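Local coordinates for protein enoyl-CoA hydratase, EchA12_1 (PDB 3QRE) that probably catalyses the reversible addition of water to the double bond of enoyl-coenzyme A thioesters, as a trimeric member of the crotonase-like family, at residues 68-73 / 128-133; 75-80 / 132-137; 148-153 / 179-184; 157-162 / 216-221; 165-170 / 193-198. All coordinates share one frame; numbering follows the deposited sequence.

Interaction 1: 68-73 / 128-133; sequences RAEADP and MLRKPV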
# COMPACT_ATOMS: atom_id res chain seq x y z
N ARG A 68 -21.43 5.58 -24.39
CA ARG A 68 -21.23 5.27 -25.80
C ARG A 68 -20.05 4.31 -26.05
O ARG A 68 -20.19 3.32 -26.77
CB ARG A 68 -21.09 6.57 -26.61
CG ARG A 68 -20.81 6.36 -28.08
CD ARG A 68 -20.63 7.70 -28.77
NE ARG A 68 -20.18 7.57 -30.16
CZ ARG A 68 -19.87 8.60 -30.95
NH1 ARG A 68 -19.96 9.85 -30.48
NH2 ARG A 68 -19.48 8.39 -32.20
N ALA A 69 -18.90 4.60 -25.45
CA ALA A 69 -17.76 3.66 -25.47
C ALA A 69 -18.14 2.28 -24.92
O ALA A 69 -17.81 1.26 -25.52
CB ALA A 69 -16.61 4.24 -24.70
N GLU A 70 -18.81 2.27 -23.77
CA GLU A 70 -19.24 1.06 -23.09
C GLU A 70 -20.18 0.22 -23.96
O GLU A 70 -20.03 -1.01 -24.01
CB GLU A 70 -19.84 1.39 -21.71
CG GLU A 70 -20.17 0.21 -20.81
CD GLU A 70 -18.95 -0.52 -20.20
OE1 GLU A 70 -17.78 -0.23 -20.56
OE2 GLU A 70 -19.19 -1.41 -19.34
N ALA A 71 -21.09 0.87 -24.69
CA ALA A 71 -22.07 0.16 -25.54
C ALA A 71 -21.55 -0.29 -26.91
O ALA A 71 -22.14 -1.18 -27.53
CB ALA A 71 -23.35 1.01 -25.71
N ASP A 72 -20.45 0.30 -27.37
CA ASP A 72 -19.90 0.01 -28.69
C ASP A 72 -18.94 -1.18 -28.63
O ASP A 72 -17.84 -1.03 -28.11
CB ASP A 72 -19.17 1.24 -29.24
CG ASP A 72 -18.72 1.08 -30.69
OD1 ASP A 72 -18.72 -0.04 -31.25
OD2 ASP A 72 -18.35 2.12 -31.29
N PRO A 73 -19.33 -2.35 -29.21
CA PRO A 73 -18.47 -3.53 -29.17
C PRO A 73 -17.16 -3.38 -29.97
O PRO A 73 -16.23 -4.17 -29.80
CB PRO A 73 -19.35 -4.66 -29.72
CG PRO A 73 -20.44 -4.00 -30.48
CD PRO A 73 -20.59 -2.59 -29.96
N MET A 128 -16.98 0.21 -12.26
CA MET A 128 -17.93 -0.89 -12.49
C MET A 128 -18.18 -1.15 -13.97
O MET A 128 -19.05 -1.94 -14.33
CB MET A 128 -19.24 -0.61 -11.75
CG MET A 128 -19.03 -0.51 -10.23
SD MET A 128 -20.51 -0.24 -9.23
CE MET A 128 -21.05 1.41 -9.66
N LEU A 129 -17.42 -0.46 -14.83
CA LEU A 129 -17.52 -0.67 -16.26
C LEU A 129 -16.88 -2.01 -16.61
O LEU A 129 -15.99 -2.49 -15.90
CB LEU A 129 -16.80 0.45 -17.04
CG LEU A 129 -17.30 1.90 -16.94
CD1 LEU A 129 -16.45 2.83 -17.76
CD2 LEU A 129 -18.81 2.03 -17.30
N ARG A 130 -17.35 -2.59 -17.70
CA ARG A 130 -16.70 -3.73 -18.32
C ARG A 130 -15.34 -3.39 -18.94
O ARG A 130 -14.53 -4.28 -19.19
CB ARG A 130 -17.63 -4.31 -19.40
CG ARG A 130 -18.81 -5.15 -18.85
CD ARG A 130 -19.71 -5.71 -20.00
NE ARG A 130 -20.52 -4.66 -20.61
CZ ARG A 130 -20.22 -4.03 -21.76
NH1 ARG A 130 -19.12 -4.34 -22.46
NH2 ARG A 130 -21.04 -3.08 -22.23
N LYS A 131 -15.09 -2.11 -19.21
CA LYS A 131 -13.89 -1.72 -19.97
C LYS A 131 -12.96 -0.82 -19.16
O LYS A 131 -13.42 -0.01 -18.38
CB LYS A 131 -14.30 -0.99 -21.28
CG LYS A 131 -15.20 -1.84 -22.15
CD LYS A 131 -15.74 -1.13 -23.40
CE LYS A 131 -16.57 -2.19 -24.18
NZ LYS A 131 -17.05 -1.75 -25.54
N PRO A 132 -11.64 -0.94 -19.36
CA PRO A 132 -10.67 -0.14 -18.63
C PRO A 132 -10.71 1.33 -19.05
O PRO A 132 -11.00 1.64 -20.22
CB PRO A 132 -9.32 -0.75 -19.03
CG PRO A 132 -9.65 -1.99 -19.86
CD PRO A 132 -11.00 -1.75 -20.42
N VAL A 133 -10.39 2.23 -18.11
CA VAL A 133 -10.23 3.64 -18.41
C VAL A 133 -8.82 4.03 -18.02
O VAL A 133 -8.38 3.77 -16.88
CB VAL A 133 -11.31 4.52 -17.69
CG1 VAL A 133 -11.22 5.98 -18.11
CG2 VAL A 133 -12.72 4.00 -17.96
O HOH W 1 -19.09 -3.52 -25.59
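At the C-terminal end of helix 56-71, where the carbonyls of A69 and E70 turn toward the loop ahead of strand 133-137, R130 and K131 reach in from that loop. The K131 chain, extended beyond CG, runs past the carboxylate of E70 and brings NZ to A69 O at 3.1 Å. That bond lies in the carbonyl plane; NZ also makes a weak bond to E70 O. It donates as well to I75 O, beyond the helix, and to a water that gives a proton to E70 O and accepts one from R130 NH1. The positive charge lies by the C-terminal end of the helix, where the helix dipole would probably favour it, and the lysine ties that end to the approach to strand 77-82 in the mixed sheet of the crotonase-type core. R130 comes to E70 from the other flank. Its chain bends at chi3 (-73°) and folds the guanidinium back, letting NH2 donate to E70 O at 2.9 Å from above the carbonyl plane. The E70 side chain accepts a second bond from R130, this time from its backbone: bent at chi2 (72°), it turns its carboxylate onto the loop, where OE2 takes the R130 N at 2.7 Å through its syn lone pair. The same OE2 lies over one face of the R130 guanidinium, 3.7 Å from NE, a long salt bridge that is electrostatic only, because the oxygen sits far from the guanidinium plane. L129 CB lies 3.7 Å from E70 OE1, and K131 CG touches that oxygen at 3.4 Å.

Interaction 2: 75-80 / 132-137; sequences IRVIVL and PVIAAI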
# COMPACT_ATOMS: atom_id res chain seq x y z
N ILE A 75 -15.32 -0.77 -29.40
CA ILE A 75 -14.45 -0.10 -28.42
C ILE A 75 -13.95 -1.09 -27.37
O ILE A 75 -14.73 -1.76 -26.68
CB ILE A 75 -15.15 1.09 -27.71
CG1 ILE A 75 -15.53 2.20 -28.71
CG2 ILE A 75 -14.25 1.66 -26.57
CD1 ILE A 75 -14.33 2.85 -29.49
N ARG A 76 -12.63 -1.17 -27.26
CA ARG A 76 -11.96 -2.04 -26.31
C ARG A 76 -11.49 -1.31 -25.05
O ARG A 76 -11.61 -1.84 -23.94
CB ARG A 76 -10.77 -2.71 -26.98
CG ARG A 76 -11.14 -3.52 -28.25
CD ARG A 76 -11.91 -4.75 -27.85
NE ARG A 76 -11.45 -5.21 -26.53
CZ ARG A 76 -10.35 -5.94 -26.31
NH1 ARG A 76 -9.58 -6.34 -27.33
NH2 ARG A 76 -10.02 -6.28 -25.06
N VAL A 77 -10.94 -0.11 -25.21
CA VAL A 77 -10.36 0.63 -24.10
C VAL A 77 -10.73 2.11 -24.22
O VAL A 77 -10.90 2.64 -25.34
CB VAL A 77 -8.82 0.46 -24.04
CG1 VAL A 77 -8.25 1.08 -22.76
CG2 VAL A 77 -8.43 -1.00 -24.11
N ILE A 78 -10.84 2.76 -23.06
CA ILE A 78 -11.16 4.19 -22.96
C ILE A 78 -9.96 5.00 -22.46
O ILE A 78 -9.31 4.63 -21.48
CB ILE A 78 -12.35 4.44 -22.00
CG1 ILE A 78 -13.62 3.72 -22.48
CG2 ILE A 78 -12.61 5.95 -21.85
CD1 ILE A 78 -14.74 3.61 -21.40
N VAL A 79 -9.66 6.10 -23.14
CA VAL A 79 -8.65 7.06 -22.66
C VAL A 79 -9.35 8.36 -22.29
O VAL A 79 -10.18 8.86 -23.06
CB VAL A 79 -7.47 7.25 -23.66
CG1 VAL A 79 -6.58 8.41 -23.29
CG2 VAL A 79 -6.62 5.98 -23.69
N LEU A 80 -9.06 8.86 -21.10
CA LEU A 80 -9.65 10.08 -20.56
C LEU A 80 -8.59 11.18 -20.35
O LEU A 80 -7.57 10.94 -19.71
CB LEU A 80 -10.39 9.76 -19.24
CG LEU A 80 -11.08 10.92 -18.49
CD1 LEU A 80 -12.24 11.46 -19.35
CD2 LEU A 80 -11.57 10.53 -17.04
N PRO A 132 -11.64 -0.94 -19.36
CA PRO A 132 -10.67 -0.14 -18.63
C PRO A 132 -10.71 1.33 -19.05
O PRO A 132 -11.00 1.64 -20.22
CB PRO A 132 -9.32 -0.75 -19.03
CG PRO A 132 -9.65 -1.99 -19.86
CD PRO A 132 -11.00 -1.75 -20.42
N VAL A 133 -10.39 2.23 -18.11
CA VAL A 133 -10.23 3.64 -18.41
C VAL A 133 -8.82 4.03 -18.02
O VAL A 133 -8.38 3.77 -16.88
CB VAL A 133 -11.31 4.52 -17.69
CG1 VAL A 133 -11.22 5.98 -18.11
CG2 VAL A 133 -12.72 4.00 -17.96
N ILE A 134 -8.10 4.61 -18.97
CA ILE A 134 -6.76 5.11 -18.75
C ILE A 134 -6.85 6.64 -18.69
O ILE A 134 -7.22 7.29 -19.69
CB ILE A 134 -5.78 4.70 -19.88
CG1 ILE A 134 -5.94 3.22 -20.31
CG2 ILE A 134 -4.33 5.01 -19.52
CD1 ILE A 134 -6.01 2.19 -19.16
N ALA A 135 -6.51 7.22 -17.54
CA ALA A 135 -6.40 8.66 -17.42
C ALA A 135 -5.03 9.15 -17.86
O ALA A 135 -3.99 8.62 -17.44
CB ALA A 135 -6.71 9.13 -15.98
N ALA A 136 -5.04 10.17 -18.72
CA ALA A 136 -3.84 10.85 -19.12
C ALA A 136 -3.90 12.25 -18.56
O ALA A 136 -4.55 13.12 -19.11
CB ALA A 136 -3.74 10.89 -20.62
N ILE A 137 -3.21 12.46 -17.44
CA ILE A 137 -3.33 13.68 -16.64
C ILE A 137 -2.35 14.73 -17.13
O ILE A 137 -1.18 14.74 -16.75
CB ILE A 137 -3.14 13.36 -15.13
CG1 ILE A 137 -4.09 12.19 -14.73
CG2 ILE A 137 -3.43 14.59 -14.28
CD1 ILE A 137 -3.89 11.61 -13.32
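I78 and V133 face each other across two parallel strands, 77-80 and 133-137, and their branches mesh in pairs. I78 CG2 rests against V133 CG1 at 4.0 Å, while CD1 of the isoleucine, carried outward with CG1 anti to the carbonyl carbon (chi1 -60°), reaches V133 CG2. Each methyl of the valine thus has its own partner, and CG1 has a second: L80 CB also lies 4.0 Å away, so that V133 CG1 fills the notch between I78 and L80 on this face of the sheet. On the other face I134 bridges V77 and V79 with two different atoms. Its CG1 leans back to V77 CG1 at 4.0 Å, and its CB meets V79 CG2 at 4.1 Å. A135, opposite L80, brings only a small side chain to its place in the row. At the entry end the ring of P132 lies beside the backbone of 76-77, its CD 3.6 Å from R76 O. The backbone ladder holds these bumps in register. P132 O receives I78 N, I78 O receives I134 N at 2.8 Å, I134 O receives L80 N, and L80 O receives A136 N with an N-H...O angle of 176°. CA-H groups of V133, V79 and A135 add close contacts to the same carbonyls. The strand directions differ by 22°, a modest twist. These are neighbouring central strands of the crotonase-type sheet: strand 40-45 lies beyond 77-82, helix 56-71 packs on the I78 and L80 face through I66, A69 and F62, and M241 of helix 238-249 covers V77 and P132.

Interaction 3: 148-153 / 179-184; sequences QALMCD and SWILPR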
# COMPACT_ATOMS: atom_id res chain seq x y z
N GLN A 148 -12.10 11.69 -9.85
CA GLN A 148 -12.34 11.03 -11.12
C GLN A 148 -11.11 10.31 -11.70
O GLN A 148 -11.26 9.22 -12.25
CB GLN A 148 -12.90 11.98 -12.19
CG GLN A 148 -14.42 11.92 -12.33
CD GLN A 148 -15.00 10.54 -12.75
OE1 GLN A 148 -14.29 9.54 -13.02
NE2 GLN A 148 -16.31 10.50 -12.78
N ALA A 149 -9.94 10.94 -11.60
CA ALA A 149 -8.68 10.34 -12.06
C ALA A 149 -8.43 9.05 -11.32
O ALA A 149 -8.15 8.03 -11.95
CB ALA A 149 -7.49 11.30 -11.88
N LEU A 150 -8.62 9.08 -10.00
CA LEU A 150 -8.33 7.91 -9.15
C LEU A 150 -9.32 6.78 -9.33
O LEU A 150 -9.00 5.64 -8.99
CB LEU A 150 -8.26 8.32 -7.68
CG LEU A 150 -7.17 9.31 -7.25
CD1 LEU A 150 -7.13 9.41 -5.74
CD2 LEU A 150 -5.78 8.94 -7.80
N MET A 151 -10.51 7.08 -9.87
CA MET A 151 -11.51 6.03 -10.18
C MET A 151 -11.13 5.25 -11.45
O MET A 151 -11.62 4.12 -11.69
CB MET A 151 -12.96 6.59 -10.30
CG MET A 151 -13.51 7.15 -9.01
SD MET A 151 -13.49 5.94 -7.63
CE MET A 151 -14.07 7.08 -6.34
N CYS A 152 -10.27 5.85 -12.25
CA CYS A 152 -9.80 5.21 -13.46
C CYS A 152 -8.91 4.00 -13.15
O CYS A 152 -8.36 3.88 -12.06
CB CYS A 152 -9.09 6.22 -14.38
SG CYS A 152 -10.20 7.53 -14.95
N ASP A 153 -8.78 3.10 -14.11
CA ASP A 153 -7.98 1.89 -13.91
C ASP A 153 -6.50 2.22 -13.80
O ASP A 153 -5.81 1.72 -12.91
CB ASP A 153 -8.25 0.91 -15.06
CG ASP A 153 -9.69 0.46 -15.08
OD1 ASP A 153 -10.00 -0.43 -14.31
OD2 ASP A 153 -10.53 0.99 -15.82
N SER A 179 -12.69 9.90 -0.02
CA SER A 179 -12.28 9.35 1.28
C SER A 179 -12.34 7.82 1.24
O SER A 179 -11.81 7.15 2.12
CB SER A 179 -13.14 9.89 2.40
OG SER A 179 -14.42 9.31 2.30
N TRP A 180 -12.97 7.29 0.20
CA TRP A 180 -12.99 5.86 -0.10
C TRP A 180 -11.77 5.47 -0.96
O TRP A 180 -10.94 4.65 -0.52
CB TRP A 180 -14.30 5.53 -0.82
CG TRP A 180 -14.47 4.09 -1.20
CD1 TRP A 180 -14.78 3.05 -0.35
CD2 TRP A 180 -14.39 3.52 -2.52
NE1 TRP A 180 -14.88 1.88 -1.07
CE2 TRP A 180 -14.65 2.13 -2.40
CE3 TRP A 180 -14.11 4.03 -3.79
CZ2 TRP A 180 -14.65 1.26 -3.49
CZ3 TRP A 180 -14.11 3.15 -4.89
CH2 TRP A 180 -14.39 1.79 -4.73
N ILE A 181 -11.65 6.04 -2.16
CA ILE A 181 -10.60 5.63 -3.10
C ILE A 181 -9.18 5.97 -2.64
O ILE A 181 -8.27 5.14 -2.73
CB ILE A 181 -10.91 6.15 -4.57
CG1 ILE A 181 -10.01 5.43 -5.61
CG2 ILE A 181 -10.91 7.71 -4.67
CD1 ILE A 181 -10.19 3.88 -5.57
N LEU A 182 -8.95 7.18 -2.13
CA LEU A 182 -7.60 7.61 -1.75
C LEU A 182 -6.87 6.66 -0.81
O LEU A 182 -5.76 6.22 -1.15
CB LEU A 182 -7.58 9.04 -1.22
CG LEU A 182 -6.20 9.72 -1.07
CD1 LEU A 182 -5.31 9.48 -2.33
CD2 LEU A 182 -6.35 11.23 -0.75
N PRO A 183 -7.45 6.35 0.38
CA PRO A 183 -6.69 5.45 1.24
C PRO A 183 -6.55 4.02 0.66
O PRO A 183 -5.54 3.35 0.94
CB PRO A 183 -7.46 5.46 2.58
CG PRO A 183 -8.82 5.90 2.25
CD PRO A 183 -8.72 6.78 1.02
N ARG A 184 -7.52 3.58 -0.14
CA ARG A 184 -7.44 2.26 -0.79
C ARG A 184 -6.30 2.14 -1.79
O ARG A 184 -5.66 1.08 -1.87
CB ARG A 184 -8.78 1.85 -1.42
CG ARG A 184 -9.66 1.13 -0.37
CD ARG A 184 -11.12 1.14 -0.76
NE ARG A 184 -11.96 0.59 0.30
CZ ARG A 184 -12.29 1.24 1.42
NH1 ARG A 184 -13.05 0.63 2.31
NH2 ARG A 184 -11.86 2.49 1.66
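M151 of helix 144-151 sends its side chain to helix 178-185. From CB, the chain passes to CG anti to the carbonyl carbon and bends at chi2 (-56°), which swings the sulfur over to the other helix. There SD sits 4.0 Å from W180 CZ3 and equally near I181 CB. Beyond it, the methyl CE nestles against I181 CG2 at 3.6 Å, with W180 CE3 at 4.0 Å on its indole side. The sulfur meets the ring at its edge and in its plane, 5.2 Å from the centre of the six-membered ring: a Met-aromatic contact of the edge type. The contact joins helix 144-151, which leads into strand 154-158 of the crotonase-type sheet, to helix 178-185, whose W180 also meets W188 of a second subunit, ring planes about 50° apart. It is a buried interface of mainly apolar side chains, with L150 O against I181 and no hydrogen bond across. I181, with CG1 anti to its own nitrogen (chi1 -166°), lays that atom 3.5 Å from L150 O and 4.0 Å from L150 CB, while L150 CD1 touches L182 CD1. Within its own helix the indole meets R184: W180 CD1 lies 3.5 Å above the centre of the R184 guanidinium plane, and NH2 of that arginine donates to W180 O. F176 and H124 meet the indole edge-to-face.

Interaction 4: 157-162 / 216-221; sequences AAAGAK and VTPEQL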
# COMPACT_ATOMS: atom_id res chain seq x y z
N ALA A 157 0.71 10.62 -16.07
CA ALA A 157 0.71 12.04 -15.78
C ALA A 157 1.86 12.73 -16.51
O ALA A 157 2.96 12.17 -16.64
CB ALA A 157 0.81 12.27 -14.30
N ALA A 158 1.59 13.95 -16.97
CA ALA A 158 2.62 14.81 -17.52
C ALA A 158 3.51 15.31 -16.39
O ALA A 158 3.00 15.65 -15.31
CB ALA A 158 1.99 15.98 -18.26
N ALA A 159 4.82 15.35 -16.65
CA ALA A 159 5.79 15.98 -15.77
C ALA A 159 5.38 17.39 -15.37
O ALA A 159 4.92 18.17 -16.19
CB ALA A 159 7.21 15.99 -16.45
N GLY A 160 5.51 17.71 -14.08
CA GLY A 160 5.05 19.00 -13.55
C GLY A 160 3.56 19.16 -13.22
O GLY A 160 3.17 20.19 -12.64
N ALA A 161 2.71 18.20 -13.59
CA ALA A 161 1.26 18.37 -13.40
C ALA A 161 0.93 18.44 -11.90
O ALA A 161 1.45 17.65 -11.12
CB ALA A 161 0.51 17.26 -14.07
N LYS A 162 0.10 19.41 -11.52
CA LYS A 162 -0.25 19.65 -10.10
C LYS A 162 -1.47 18.86 -9.63
O LYS A 162 -2.50 18.80 -10.33
CB LYS A 162 -0.50 21.13 -9.82
CG LYS A 162 0.70 22.06 -10.11
CD LYS A 162 0.81 23.17 -9.06
CE LYS A 162 2.12 23.92 -9.17
NZ LYS A 162 2.12 24.82 -10.36
N VAL A 216 5.48 11.00 -17.70
CA VAL A 216 6.17 11.25 -18.97
C VAL A 216 6.20 12.76 -19.26
O VAL A 216 5.50 13.52 -18.59
CB VAL A 216 5.50 10.51 -20.17
CG1 VAL A 216 5.57 9.01 -20.00
CG2 VAL A 216 4.07 10.97 -20.36
N THR A 217 7.02 13.17 -20.24
CA THR A 217 7.02 14.56 -20.73
C THR A 217 5.65 14.95 -21.27
O THR A 217 4.91 14.07 -21.73
CB THR A 217 8.03 14.76 -21.89
OG1 THR A 217 7.66 13.91 -23.00
CG2 THR A 217 9.45 14.46 -21.44
N PRO A 218 5.29 16.26 -21.21
CA PRO A 218 3.97 16.66 -21.74
C PRO A 218 3.73 16.23 -23.20
O PRO A 218 2.65 15.72 -23.52
CB PRO A 218 3.99 18.19 -21.58
CG PRO A 218 4.87 18.40 -20.37
CD PRO A 218 5.97 17.38 -20.54
N GLU A 219 4.74 16.37 -24.06
CA GLU A 219 4.62 15.97 -25.47
C GLU A 219 4.32 14.47 -25.62
O GLU A 219 3.57 14.08 -26.52
CB GLU A 219 5.89 16.34 -26.27
N GLN A 220 4.88 13.65 -24.73
CA GLN A 220 4.76 12.20 -24.85
C GLN A 220 3.55 11.60 -24.10
O GLN A 220 3.32 10.40 -24.19
CB GLN A 220 6.07 11.50 -24.45
N LEU A 221 2.77 12.42 -23.40
CA LEU A 221 1.62 11.93 -22.60
C LEU A 221 0.55 11.12 -23.34
O LEU A 221 0.22 9.99 -22.94
CB LEU A 221 0.97 13.07 -21.81
CG LEU A 221 -0.18 12.66 -20.87
CD1 LEU A 221 0.28 11.69 -19.78
CD2 LEU A 221 -0.82 13.90 -20.26
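V216 O takes the shortest polar bond of this contact, from A159 N at 2.8 Å, and the same oxygen lies 3.3 Å from A158 CA in a CA-H...O contact. V216 N returns a bond to A157 O at 3.0 Å, so V216 is gripped from both sides of A158 in a one-residue parallel bridge, which joins strand 154-158 to strand 214-216, the outermost of the sheet in this chain. Past the bridge the chain at 158-161 folds into a type II turn closed by A161 N on A158 O, with G160 at positive phi. Segment 216-221 continues past the bridge toward helix 221-235, with T217 OG1 accepting from Q220 N in an ST motif. The A158 methyl packs on P218 and L221, its CB 4.3 Å from P218 CG and 4.0 Å from L221 CD2. L221, its CG anti to the backbone N (chi1 -176°), lays CD1 over the A157-A158 peptide, 3.8 Å from A158 N. The contact thus rests on two backbone bonds and apolar packing, and no side-chain polar group bridges the segments.

Interaction 5: 165-170 / 193-198; sequences AVFARR and DLLLSG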
# COMPACT_ATOMS: atom_id res chain seq x y z
N ALA A 165 -5.67 17.35 -3.15
CA ALA A 165 -6.88 16.78 -2.56
C ALA A 165 -7.63 17.87 -1.75
O ALA A 165 -7.75 17.78 -0.53
CB ALA A 165 -6.53 15.56 -1.69
N VAL A 166 -8.11 18.90 -2.45
CA VAL A 166 -8.84 20.04 -1.86
C VAL A 166 -10.33 19.86 -2.12
O VAL A 166 -10.75 19.70 -3.27
CB VAL A 166 -8.39 21.40 -2.45
CG1 VAL A 166 -9.30 22.53 -2.00
CG2 VAL A 166 -6.96 21.71 -2.02
N PHE A 167 -11.11 19.89 -1.04
CA PHE A 167 -12.52 19.50 -1.06
C PHE A 167 -13.33 20.33 -0.08
O PHE A 167 -12.82 20.75 0.96
CB PHE A 167 -12.70 18.02 -0.67
CG PHE A 167 -12.14 17.07 -1.68
CD1 PHE A 167 -12.91 16.69 -2.78
CD2 PHE A 167 -10.84 16.60 -1.57
CE1 PHE A 167 -12.39 15.81 -3.74
CE2 PHE A 167 -10.32 15.72 -2.52
CZ PHE A 167 -11.08 15.34 -3.61
N ALA A 168 -14.59 20.54 -0.45
CA ALA A 168 -15.59 21.03 0.48
C ALA A 168 -16.10 19.83 1.30
O ALA A 168 -15.76 18.66 0.99
CB ALA A 168 -16.75 21.67 -0.31
N ARG A 169 -16.89 20.10 2.34
CA ARG A 169 -17.47 19.03 3.16
C ARG A 169 -18.13 17.95 2.29
O ARG A 169 -17.95 16.75 2.53
CB ARG A 169 -18.47 19.59 4.17
CG ARG A 169 -18.81 18.61 5.29
CD ARG A 169 -20.05 19.01 6.13
NE ARG A 169 -20.35 17.99 7.14
CZ ARG A 169 -19.75 17.91 8.33
NH1 ARG A 169 -18.83 18.80 8.68
NH2 ARG A 169 -20.07 16.95 9.19
N ARG A 170 -18.89 18.38 1.27
CA ARG A 170 -19.69 17.46 0.45
C ARG A 170 -18.83 16.39 -0.27
O ARG A 170 -19.22 15.21 -0.35
CB ARG A 170 -20.56 18.22 -0.56
N ASP A 193 -2.73 12.79 5.43
CA ASP A 193 -1.81 13.87 5.08
C ASP A 193 -2.40 14.79 3.96
O ASP A 193 -2.50 16.00 4.14
CB ASP A 193 -0.44 13.28 4.67
CG ASP A 193 0.50 14.33 4.06
OD1 ASP A 193 0.35 15.55 4.35
OD2 ASP A 193 1.39 13.93 3.29
N LEU A 194 -2.77 14.20 2.82
CA LEU A 194 -3.27 14.94 1.65
C LEU A 194 -4.57 15.68 1.92
O LEU A 194 -4.74 16.81 1.49
CB LEU A 194 -3.39 14.01 0.43
CG LEU A 194 -2.05 13.41 -0.03
CD1 LEU A 194 -2.20 12.48 -1.24
CD2 LEU A 194 -0.99 14.50 -0.31
N LEU A 195 -5.49 15.03 2.65
CA LEU A 195 -6.79 15.64 2.97
C LEU A 195 -6.73 16.74 4.00
O LEU A 195 -7.32 17.82 3.80
CB LEU A 195 -7.84 14.58 3.36
CG LEU A 195 -8.19 13.69 2.15
CD1 LEU A 195 -8.95 12.43 2.61
CD2 LEU A 195 -8.96 14.46 1.02
N LEU A 196 -6.03 16.49 5.11
CA LEU A 196 -5.91 17.47 6.20
C LEU A 196 -5.05 18.68 5.81
O LEU A 196 -5.32 19.77 6.27
CB LEU A 196 -5.28 16.84 7.45
CG LEU A 196 -6.03 15.77 8.25
CD1 LEU A 196 -5.05 15.01 9.15
CD2 LEU A 196 -7.20 16.39 9.07
N SER A 197 -4.02 18.46 4.99
CA SER A 197 -3.15 19.56 4.54
C SER A 197 -3.73 20.27 3.32
O SER A 197 -3.54 21.48 3.16
CB SER A 197 -1.73 19.09 4.21
OG SER A 197 -1.72 18.27 3.05
N GLY A 198 -4.42 19.53 2.46
CA GLY A 198 -4.90 20.09 1.21
C GLY A 198 -3.74 20.50 0.31
O GLY A 198 -3.91 21.31 -0.61
O HOH W 2 -9.00 18.45 1.74
O HOH W 3 -3.70 17.39 -1.05
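From V166 to A168 the backbone is extended and runs past the end of helix 188-197, closest at V166 and G198, whose CA atoms are 5.0 Å apart. No direct hydrogen bond crosses. Two waters span the backbones instead: one donates to A165 O and L195 O, each at 2.7 Å, and the other accepts from A165 N and donates to L194 O at 2.8 Å. Both polar atoms of A165 are thereby tied to carbonyls of the last helical turn; the chain then leaves the helix at G198, with positive phi (64°). The side chains pack beside these water links. A165 CB points at the helix and touches L195 CD2 at 3.8 Å and L194 CB at 4.1 Å. L195 CD2 also reaches F167 CD2 at 3.8 Å, so this single methyl is wedged between the alanine and the aromatic ring. V166 turns its CB from the helix, yet CG2 comes back to G198 O at 3.4 Å. Within the helix, S197 OG and S197 N grip D193 O from opposite faces of its plane. The helix end and the extended segment form part of the subunit interface of the crotonase-like trimer: Y235 of the third subunit packs on V166, its I244 on L195, and its K213 forms a salt bridge with D193. Within the chain, L146 and T147 of helix 144-151 lie against A165 and F167, and L172 of helix 169-173 touches both F167 and L195.

Interactions 1 and 2 share P132 and V133 and lie 10 Å apart between centres; A69 CB packs on I78 CG1 at 3.8 Å, joining the helix end to the sheet. Interaction 2 continues into interaction 4 through the same sheet, with I137 O 2.9 Å from A158 N. Interaction 3 touches both 1 and 2 where D153 OD2 meets V133 N at 2.6 Å. Interactions 3 and 5 pack through L182 CD2 on L194 CB and L195 CG, at 4.2 Å each. Interactions 1 and 5 lie on opposite sides of the chain's centre, about 17 Å apart between nearest atoms. A potassium ion lies about 9 Å from the R76 side chain of interaction 2.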